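Local coordinates for cellulase (Bacillus sp. BG-CS10, PDB 5E09), which probably cleaves internal beta-1,4-glucosidic bonds of cellulose as a halophilic family 5 glycoside hydrolase that also carries carbohydrate-binding modules, at residues Y226-F231 with E242-Q247; D251-V256 with V267-F272; F292-I297 with H329-A334. One frame throughout, in Å; residues are numbered along the deposited sequence.

Contact 1. Residues Y226-F231 with E242-Q247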
loop_
_atom_site.group_PDB
_atom_site.type_symbol
_atom_site.label_atom_id
_atom_site.label_comp_id
_atom_site.label_asym_id
_atom_site.label_seq_id
_atom_site.Cartn_x
_atom_site.Cartn_y
_atom_site.Cartn_z
ATOM N N TYR A 226 4.257 -1.540 4.886
ATOM C CA TYR A 226 3.392 -0.514 4.314
ATOM C C TYR A 226 4.066 0.843 4.278
ATOM O O TYR A 226 3.407 1.869 4.127
ATOM C CB TYR A 226 2.082 -0.434 5.093
ATOM C CG TYR A 226 1.125 -1.535 4.718
ATOM C CD1 TYR A 226 0.266 -1.388 3.633
ATOM C CD2 TYR A 226 1.093 -2.730 5.429
ATOM C CE1 TYR A 226 -0.607 -2.398 3.269
ATOM C CE2 TYR A 226 0.224 -3.748 5.072
ATOM C CZ TYR A 226 -0.625 -3.575 3.990
ATOM O OH TYR A 226 -1.500 -4.577 3.629
ATOM N N GLY A 227 5.385 0.837 4.424
ATOM C CA GLY A 227 6.180 2.035 4.267
ATOM C C GLY A 227 6.373 2.804 5.553
ATOM O O GLY A 227 5.534 2.754 6.457
ATOM N N PHE A 228 7.500 3.505 5.623
ATOM C CA PHE A 228 7.784 4.447 6.690
ATOM C C PHE A 228 6.549 5.305 6.961
ATOM O O PHE A 228 6.101 6.060 6.097
ATOM C CB PHE A 228 8.990 5.305 6.314
ATOM C CG PHE A 228 9.418 6.255 7.385
ATOM C CD1 PHE A 228 9.747 5.792 8.648
ATOM C CD2 PHE A 228 9.511 7.615 7.126
ATOM C CE1 PHE A 228 10.152 6.668 9.644
ATOM C CE2 PHE A 228 9.913 8.501 8.117
ATOM C CZ PHE A 228 10.234 8.026 9.378
ATOM N N TRP A 229 6.009 5.165 8.169
ATOM C CA TRP A 229 4.673 5.660 8.506
ATOM C C TRP A 229 4.323 7.099 8.077
ATOM O O TRP A 229 3.290 7.307 7.443
ATOM C CB TRP A 229 4.444 5.512 10.018
ATOM C CG TRP A 229 3.110 6.033 10.433
ATOM C CD1 TRP A 229 1.897 5.442 10.218
ATOM C CD2 TRP A 229 2.844 7.263 11.109
ATOM N NE1 TRP A 229 0.892 6.231 10.721
ATOM C CE2 TRP A 229 1.448 7.361 11.276
ATOM C CE3 TRP A 229 3.651 8.300 11.592
ATOM C CZ2 TRP A 229 0.838 8.440 11.909
ATOM C CZ3 TRP A 229 3.047 9.377 12.219
ATOM C CH2 TRP A 229 1.653 9.438 12.372
ATOM N N PRO A 230 5.160 8.098 8.418
ATOM C CA PRO A 230 4.719 9.464 8.099
ATOM C C PRO A 230 4.544 9.727 6.598
ATOM O O PRO A 230 3.656 10.481 6.193
ATOM C CB PRO A 230 5.846 10.339 8.664
ATOM C CG PRO A 230 6.619 9.464 9.579
ATOM C CD PRO A 230 6.493 8.087 9.045
ATOM N N PHE A 231 5.394 9.118 5.780
ATOM C CA PHE A 231 5.254 9.234 4.336
ATOM C C PHE A 231 4.040 8.455 3.843
ATOM O O PHE A 231 3.304 8.922 2.972
ATOM C CB PHE A 231 6.515 8.740 3.620
ATOM C CG PHE A 231 6.334 8.562 2.139
ATOM C CD1 PHE A 231 6.253 9.661 1.293
ATOM C CD2 PHE A 231 6.230 7.294 1.590
ATOM C CE1 PHE A 231 6.076 9.493 -0.068
ATOM C CE2 PHE A 231 6.060 7.120 0.230
ATOM C CZ PHE A 231 5.979 8.219 -0.598
ATOM N N GLU A 242 11.752 10.547 0.373
ATOM C CA GLU A 242 13.117 10.996 0.631
ATOM C C GLU A 242 13.889 9.994 1.515
ATOM O O GLU A 242 13.414 8.875 1.755
ATOM C CB GLU A 242 13.066 12.429 1.227
ATOM C CG GLU A 242 12.570 13.558 0.305
ATOM C CD GLU A 242 12.485 14.912 0.996
ATOM O OE1 GLU A 242 12.624 14.985 2.238
ATOM O OE2 GLU A 242 12.242 15.910 0.290
ATOM N N GLU A 243 15.063 10.412 1.991
ATOM C CA GLU A 243 16.073 9.538 2.577
ATOM C C GLU A 243 15.593 8.670 3.732
ATOM O O GLU A 243 16.034 7.530 3.842
ATOM C CB GLU A 243 17.282 10.359 3.040
ATOM C CG GLU A 243 18.564 10.010 2.296
ATOM C CD GLU A 243 19.681 10.988 2.583
ATOM O OE1 GLU A 243 19.925 11.266 3.775
ATOM O OE2 GLU A 243 20.297 11.499 1.621
ATOM N N GLU A 244 14.715 9.181 4.590
ATOM C CA GLU A 244 14.261 8.389 5.731
ATOM C C GLU A 244 13.377 7.220 5.313
ATOM O O GLU A 244 13.470 6.128 5.884
ATOM C CB GLU A 244 13.513 9.258 6.730
ATOM C CG GLU A 244 14.313 10.431 7.246
ATOM C CD GLU A 244 13.623 11.102 8.403
ATOM O OE1 GLU A 244 13.145 10.370 9.300
ATOM O OE2 GLU A 244 13.561 12.351 8.412
ATOM N N THR A 245 12.514 7.456 4.329
ATOM C CA THR A 245 11.650 6.408 3.792
ATOM C C THR A 245 12.503 5.294 3.167
ATOM O O THR A 245 12.313 4.082 3.433
ATOM C CB THR A 245 10.673 6.998 2.757
ATOM O OG1 THR A 245 10.107 8.205 3.285
ATOM C CG2 THR A 245 9.556 6.021 2.435
ATOM N N GLN A 246 13.473 5.726 2.364
ATOM C CA GLN A 246 14.397 4.817 1.694
ATOM C C GLN A 246 15.186 3.992 2.705
ATOM O O GLN A 246 15.303 2.766 2.581
ATOM C CB GLN A 246 15.345 5.610 0.793
ATOM C CG GLN A 246 14.620 6.511 -0.201
ATOM C CD GLN A 246 15.562 7.288 -1.100
ATOM O OE1 GLN A 246 16.007 8.380 -0.755
ATOM N NE2 GLN A 246 15.860 6.732 -2.266
ATOM N N GLN A 247 15.705 4.677 3.719
ATOM C CA GLN A 247 16.530 4.044 4.734
ATOM C C GLN A 247 15.719 3.047 5.541
ATOM O O GLN A 247 16.238 2.003 5.940
ATOM C CB GLN A 247 17.153 5.085 5.661
ATOM C CG GLN A 247 18.311 4.543 6.484
ATOM C CD GLN A 247 19.420 3.976 5.613
ATOM O OE1 GLN A 247 19.862 4.616 4.659
ATOM N NE2 GLN A 247 19.870 2.766 5.932
HETATM O O HOH W 1 9.628 3.034 3.556
#
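The carbonyl O of T245 receives a hydrogen bond of 2.9 Å from a water, and the same water accepts the backbone N-H of F228, with 3.0 Å from its O to F228 N. This bridge ties the loop leaving barrel strand 219-225 to the start of helix 243-261, the two ends of the long beta-to-alpha connection in the (beta/alpha)8 barrel of the family 5 catalytic domain. F228 is the N-cap of the short helix that begins at W229, and E242 is the N-cap of the longer helix, its carbonyl O taking the N-H of Q246. The contact thus joins the first turns of two successive helices, and apart from the water its chemistry is van der Waals. T245 forms the middle of it, its hydroxyl and its methyl meeting different parts of F231 while both also border F228. Its OG1 lies 3.6 Å from F231 CB, while CG2 reaches F231 CD2 at 3.7 Å, the two side chains crossing at about a right angle. F228 comes in from the other helix start, with CG anti to its backbone N (chi1 -176°), which carries the ring across the first turn of helix 243-261. Its CB rests 3.8 Å from T245 CA. Farther out, P230 CD of the same segment lies 3.5 Å above the centre of one ring face; E244 O stands farther off over the opposite face, toward the rim. The carboxylate of E244 is turned by 47° from the ring; its OE2 is hydrogen-bonded to the hydroxyl of Y238, which probably helps keep the acid group beside the phenylalanine. From there the second oxygen, E244 OE1, meets the ring carbon F228 CZ at 3.7 Å.

Contact 2. Residues D251-V256 with V267-F272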
loop_
_atom_site.group_PDB
_atom_site.type_symbol
_atom_site.label_atom_id
_atom_site.label_comp_id
_atom_site.label_asym_id
_atom_site.label_seq_id
_atom_site.Cartn_x
_atom_site.Cartn_y
_atom_site.Cartn_z
ATOM N N ASP A 251 16.971 -0.769 5.912
ATOM C CA ASP A 251 17.171 -1.377 7.226
ATOM C C ASP A 251 16.225 -2.556 7.445
ATOM O O ASP A 251 16.660 -3.671 7.811
ATOM C CB ASP A 251 16.973 -0.339 8.340
ATOM C CG ASP A 251 17.995 0.791 8.284
ATOM O OD1 ASP A 251 19.027 0.640 7.594
ATOM O OD2 ASP A 251 17.773 1.832 8.940
ATOM N N THR A 252 14.933 -2.309 7.209
ATOM C CA THR A 252 13.921 -3.338 7.422
ATOM C C THR A 252 14.291 -4.633 6.717
ATOM O O THR A 252 14.392 -5.707 7.340
ATOM C CB THR A 252 12.531 -2.889 6.931
ATOM O OG1 THR A 252 12.114 -1.724 7.655
ATOM C CG2 THR A 252 11.514 -4.002 7.131
ATOM N N PHE A 253 14.526 -4.546 5.416
ATOM C CA PHE A 253 14.709 -5.787 4.687
ATOM C C PHE A 253 16.139 -6.312 4.776
ATOM O O PHE A 253 16.389 -7.480 4.496
ATOM C CB PHE A 253 14.224 -5.604 3.257
ATOM C CG PHE A 253 12.724 -5.496 3.174
ATOM C CD1 PHE A 253 11.935 -6.622 3.336
ATOM C CD2 PHE A 253 12.106 -4.268 3.020
ATOM C CE1 PHE A 253 10.555 -6.539 3.300
ATOM C CE2 PHE A 253 10.724 -4.171 2.978
ATOM C CZ PHE A 253 9.944 -5.310 3.119
ATOM N N ASN A 254 17.064 -5.475 5.228
ATOM C CA ASN A 254 18.378 -5.981 5.607
ATOM C C ASN A 254 18.256 -6.951 6.766
ATOM O O ASN A 254 18.805 -8.050 6.714
ATOM C CB ASN A 254 19.339 -4.853 5.986
ATOM C CG ASN A 254 20.079 -4.291 4.790
ATOM O OD1 ASN A 254 20.058 -4.871 3.703
ATOM N ND2 ASN A 254 20.741 -3.156 4.985
ATOM N N ARG A 255 17.534 -6.574 7.817
ATOM C CA ARG A 255 17.458 -7.512 8.928
ATOM C C ARG A 255 16.547 -8.701 8.599
ATOM O O ARG A 255 16.787 -9.816 9.086
ATOM C CB ARG A 255 17.018 -6.816 10.221
ATOM C CG ARG A 255 15.696 -6.120 10.185
ATOM C CD ARG A 255 15.351 -5.575 11.560
ATOM N NE ARG A 255 14.116 -4.809 11.513
ATOM C CZ ARG A 255 14.059 -3.512 11.239
ATOM N NH1 ARG A 255 15.174 -2.835 11.004
ATOM N NH2 ARG A 255 12.886 -2.892 11.206
ATOM N N VAL A 256 15.532 -8.492 7.758
ATOM C CA VAL A 256 14.748 -9.646 7.302
ATOM C C VAL A 256 15.646 -10.635 6.548
ATOM O O VAL A 256 15.560 -11.849 6.733
ATOM C CB VAL A 256 13.567 -9.234 6.393
ATOM C CG1 VAL A 256 12.949 -10.461 5.726
ATOM C CG2 VAL A 256 12.522 -8.477 7.187
ATOM N N VAL A 267 11.448 -15.895 2.534
ATOM C CA VAL A 267 10.528 -14.906 3.066
ATOM C C VAL A 267 9.476 -14.492 2.036
ATOM O O VAL A 267 9.785 -14.278 0.861
ATOM C CB VAL A 267 11.288 -13.652 3.551
ATOM C CG1 VAL A 267 10.317 -12.596 4.084
ATOM C CG2 VAL A 267 12.311 -14.033 4.610
ATOM N N VAL A 268 8.227 -14.416 2.487
ATOM C CA VAL A 268 7.153 -13.813 1.719
ATOM C C VAL A 268 6.673 -12.519 2.385
ATOM O O VAL A 268 6.202 -12.512 3.536
ATOM C CB VAL A 268 5.956 -14.768 1.544
ATOM C CG1 VAL A 268 4.791 -14.034 0.890
ATOM C CG2 VAL A 268 6.353 -15.988 0.712
ATOM N N LEU A 269 6.834 -11.420 1.659
ATOM C CA LEU A 269 6.201 -10.163 2.012
ATOM C C LEU A 269 4.720 -10.291 1.657
ATOM O O LEU A 269 4.297 -9.896 0.576
ATOM C CB LEU A 269 6.859 -8.994 1.272
ATOM C CG LEU A 269 6.382 -7.592 1.643
ATOM C CD1 LEU A 269 6.535 -7.363 3.137
ATOM C CD2 LEU A 269 7.164 -6.550 0.869
ATOM N N GLY A 270 3.943 -10.868 2.564
ATOM C CA GLY A 270 2.577 -11.264 2.258
ATOM C C GLY A 270 1.627 -10.132 1.920
ATOM O O GLY A 270 0.610 -10.343 1.255
ATOM N N GLU A 271 1.946 -8.935 2.401
ATOM C CA GLU A 271 1.218 -7.730 2.035
ATOM C C GLU A 271 2.178 -6.567 1.923
ATOM O O GLU A 271 3.058 -6.395 2.773
ATOM C CB GLU A 271 0.134 -7.382 3.063
ATOM C CG GLU A 271 -0.948 -8.419 3.244
ATOM C CD GLU A 271 -2.014 -7.967 4.215
ATOM O OE1 GLU A 271 -2.028 -6.762 4.548
ATOM O OE2 GLU A 271 -2.831 -8.812 4.649
ATOM N N PHE A 272 2.020 -5.767 0.876
ATOM C CA PHE A 272 2.669 -4.467 0.852
ATOM C C PHE A 272 1.791 -3.469 0.112
ATOM O O PHE A 272 0.855 -3.846 -0.591
ATOM C CB PHE A 272 4.075 -4.552 0.237
ATOM C CG PHE A 272 4.093 -4.734 -1.252
ATOM C CD1 PHE A 272 3.973 -5.997 -1.814
ATOM C CD2 PHE A 272 4.263 -3.646 -2.093
ATOM C CE1 PHE A 272 4.004 -6.167 -3.183
ATOM C CE2 PHE A 272 4.294 -3.811 -3.468
ATOM C CZ PHE A 272 4.164 -5.072 -4.013
#
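In the beta-alpha-beta unit made by strand 219-225, helix 243-261 and strand 267-272, this contact lays the helix against the second strand, the seventh of the closed parallel barrel. Two pairs of apolar side chains carry it. Near the beginning of the strand, where the backbones are closer, V256 places CG1 anti to its backbone N (chi1 169°) and drives that methyl against the forked end of V267. V256 CG1 is 3.8 Å from V267 CG1, and V267 CG2 lies equally near, so a single methyl bears on both prongs. Two residues farther along the strand the gap between helix and strand backbones is wider, with F253 CA and L269 CA 9.9 Å apart, and the F253 ring spans it. It meets the leucine at about a right angle through its far end: F253 CZ is 3.8 Å from L269 CD2, and the other methyl, L269 CD1, sits at the ring edge in its plane, 4.0 Å from CZ. One face of the ring lies against T252 CG2 of the same helix, about 4.1 Å above its centre. L269 is also the centre of an inverse gamma turn, a local kink in the strand. All four touching residues are buried in the layer between barrel and helices. There F253 also packs edge-to-face on Y225 and touches L296 and L300 of helix 286-302; L269 likewise reaches L300 as well as H307, so the contact adjoins both neighbouring strands, 219-225 and 306-311, and the next helix.

Contact 3. Residues F292-I297 with H329-A334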
loop_
_atom_site.group_PDB
_atom_site.type_symbol
_atom_site.label_atom_id
_atom_site.label_comp_id
_atom_site.label_asym_id
_atom_site.label_seq_id
_atom_site.Cartn_x
_atom_site.Cartn_y
_atom_site.Cartn_z
ATOM N N PHE A 292 8.548 5.379 -4.733
ATOM C CA PHE A 292 8.513 4.492 -3.578
ATOM C C PHE A 292 8.472 3.035 -4.022
ATOM O O PHE A 292 9.313 2.228 -3.613
ATOM C CB PHE A 292 7.312 4.789 -2.673
ATOM C CG PHE A 292 7.123 3.774 -1.575
ATOM C CD1 PHE A 292 7.811 3.894 -0.375
ATOM C CD2 PHE A 292 6.274 2.692 -1.746
ATOM C CE1 PHE A 292 7.650 2.954 0.638
ATOM C CE2 PHE A 292 6.113 1.750 -0.744
ATOM C CZ PHE A 292 6.805 1.882 0.451
ATOM N N PHE A 293 7.495 2.691 -4.856
ATOM C CA PHE A 293 7.351 1.290 -5.251
ATOM C C PHE A 293 8.538 0.779 -6.077
ATOM O O PHE A 293 8.945 -0.380 -5.930
ATOM C CB PHE A 293 6.033 1.085 -5.999
ATOM C CG PHE A 293 4.839 1.023 -5.086
ATOM C CD1 PHE A 293 4.495 -0.165 -4.456
ATOM C CD2 PHE A 293 4.081 2.156 -4.829
ATOM C CE1 PHE A 293 3.403 -0.233 -3.594
ATOM C CE2 PHE A 293 2.982 2.099 -3.969
ATOM C CZ PHE A 293 2.646 0.899 -3.351
ATOM N N GLU A 294 9.112 1.641 -6.916
ATOM C CA GLU A 294 10.295 1.262 -7.696
ATOM C C GLU A 294 11.469 0.904 -6.773
ATOM O O GLU A 294 12.107 -0.155 -6.912
ATOM C CB GLU A 294 10.690 2.399 -8.650
ATOM C CG GLU A 294 11.711 2.021 -9.727
ATOM C CD GLU A 294 13.146 2.131 -9.251
ATOM O OE1 GLU A 294 13.422 2.962 -8.353
ATOM O OE2 GLU A 294 14.000 1.380 -9.776
ATOM N N PHE A 295 11.742 1.798 -5.827
ATOM C CA PHE A 295 12.797 1.574 -4.845
ATOM C C PHE A 295 12.570 0.278 -4.045
ATOM O O PHE A 295 13.444 -0.609 -3.975
ATOM C CB PHE A 295 12.870 2.782 -3.914
ATOM C CG PHE A 295 14.076 2.803 -3.031
ATOM C CD1 PHE A 295 15.272 3.336 -3.482
ATOM C CD2 PHE A 295 14.009 2.315 -1.739
ATOM C CE1 PHE A 295 16.389 3.368 -2.658
ATOM C CE2 PHE A 295 15.115 2.346 -0.912
ATOM C CZ PHE A 295 16.307 2.872 -1.369
ATOM N N LEU A 296 11.379 0.174 -3.462
ATOM C CA LEU A 296 11.003 -0.988 -2.659
ATOM C C LEU A 296 11.206 -2.308 -3.400
ATOM O O LEU A 296 11.857 -3.228 -2.886
ATOM C CB LEU A 296 9.542 -0.878 -2.213
ATOM C CG LEU A 296 8.992 -2.088 -1.448
ATOM C CD1 LEU A 296 9.805 -2.344 -0.184
ATOM C CD2 LEU A 296 7.515 -1.913 -1.114
ATOM N N ILE A 297 10.645 -2.412 -4.603
ATOM C CA ILE A 297 10.720 -3.683 -5.312
ATOM C C ILE A 297 12.160 -3.977 -5.761
ATOM O O ILE A 297 12.581 -5.140 -5.764
ATOM C CB ILE A 297 9.747 -3.720 -6.499
ATOM C CG1 ILE A 297 8.313 -3.701 -5.966
ATOM C CG2 ILE A 297 9.962 -4.977 -7.338
ATOM C CD1 ILE A 297 7.250 -3.564 -7.028
ATOM N N HIS A 329 0.711 0.335 -12.294
ATOM C CA HIS A 329 0.974 -1.071 -12.557
ATOM C C HIS A 329 2.121 -1.280 -13.537
ATOM O O HIS A 329 2.848 -2.267 -13.436
ATOM C CB HIS A 329 -0.255 -1.789 -13.090
ATOM C CG HIS A 329 -0.010 -3.245 -13.337
ATOM N ND1 HIS A 329 0.188 -3.762 -14.597
ATOM C CD2 HIS A 329 0.135 -4.278 -12.472
ATOM C CE1 HIS A 329 0.410 -5.065 -14.503
ATOM N NE2 HIS A 329 0.382 -5.399 -13.226
ATOM N N ASN A 330 2.276 -0.370 -14.494
ATOM C CA ASN A 330 3.417 -0.447 -15.393
ATOM C C ASN A 330 4.710 -0.319 -14.604
ATOM O O ASN A 330 5.691 -1.002 -14.897
ATOM C CB ASN A 330 3.349 0.632 -16.480
ATOM C CG ASN A 330 2.346 0.300 -17.573
ATOM O OD1 ASN A 330 1.681 -0.738 -17.535
ATOM N ND2 ASN A 330 2.226 1.190 -18.548
HETATM N N MSE A 331 4.713 0.552 -13.598
HETATM C CA MSE A 331 5.903 0.705 -12.765
HETATM C C MSE A 331 6.187 -0.571 -11.963
HETATM O O MSE A 331 7.346 -0.986 -11.838
HETATM C CB MSE A 331 5.765 1.907 -11.825
HETATM C CG MSE A 331 6.992 2.133 -10.946
HETATM SE SE MSE A 331 8.661 2.279 -11.975
HETATM C CE MSE A 331 8.863 4.220 -11.937
ATOM N N LEU A 332 5.137 -1.195 -11.430
ATOM C CA LEU A 332 5.312 -2.474 -10.730
ATOM C C LEU A 332 5.891 -3.546 -11.662
ATOM O O LEU A 332 6.884 -4.212 -11.340
ATOM C CB LEU A 332 3.982 -2.967 -10.150
ATOM C CG LEU A 332 3.211 -2.083 -9.170
ATOM C CD1 LEU A 332 1.947 -2.804 -8.726
ATOM C CD2 LEU A 332 4.066 -1.678 -7.963
ATOM N N LYS A 333 5.248 -3.696 -12.817
ATOM C CA LYS A 333 5.615 -4.683 -13.828
ATOM C C LYS A 333 7.064 -4.514 -14.251
ATOM O O LYS A 333 7.821 -5.486 -14.319
ATOM C CB LYS A 333 4.689 -4.555 -15.038
ATOM C CG LYS A 333 4.682 -5.749 -15.974
ATOM C CD LYS A 333 3.566 -5.600 -17.002
ATOM C CE LYS A 333 3.259 -6.913 -17.702
ATOM N NZ LYS A 333 1.912 -6.889 -18.347
ATOM N N ALA A 334 7.446 -3.271 -14.523
ATOM C CA ALA A 334 8.828 -2.953 -14.865
ATOM C C ALA A 334 9.767 -3.334 -13.724
ATOM O O ALA A 334 10.842 -3.898 -13.948
ATOM C CB ALA A 334 8.969 -1.471 -15.198
#
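One methyl of L332, CD2, meets two side chains of the neighbouring helix: it lies 3.8 Å from F293 CD1 and also 3.8 Å from I297 CD1. F293 and L332 run side by side and point the same way, whereas I297 comes across the leucine at roughly a right angle. Because F293 and I297 are one helical turn apart, the methyl bridges two successive levels of that helix. Beside this cluster the selenium of selenomethionine M331 packs on the aliphatic part of E294, with M331 SE 3.8 Å from E294 CG. The E294 chain bends at chi2 (-86°), and its carboxylate turns away from helix 329-334, where OE2 makes a salt bridge with R339 and takes a hydrogen bond from S340 N. A face of the F293 ring is supported by F292 CD2, and F328 meets the ring edge-to-face. The two short segments run nearly parallel, 17° apart with axes 9.3 Å from each other. Helix 286-302 precedes strand 306-311, the last of the barrel, and helix 326-337 comes after it and two short strands; on the inner side, F293 and L296 rest on F272 of strand 267-272.

Overall arrangement
The three contacts follow one another along the last part of the catalytic barrel. Contacts 1 and 2 share helix 243-261: its first turn, partly exposed, is joined to the loop and short helix after strand 219-225 through a water and mixed polar and aromatic surfaces, whereas the residues of its middle that touch the barrel strand are buried and meet it by hydrocarbon alone. Contact 3 is buried too, but lies between two outer helices; it buries an acid, paired outside it with R339, where the acid of contact 1 is exposed. Helix 286-302 connects them all. Its F292 touches T245 and F231 of contact 1, and the same helix also packs on both elements of contact 2.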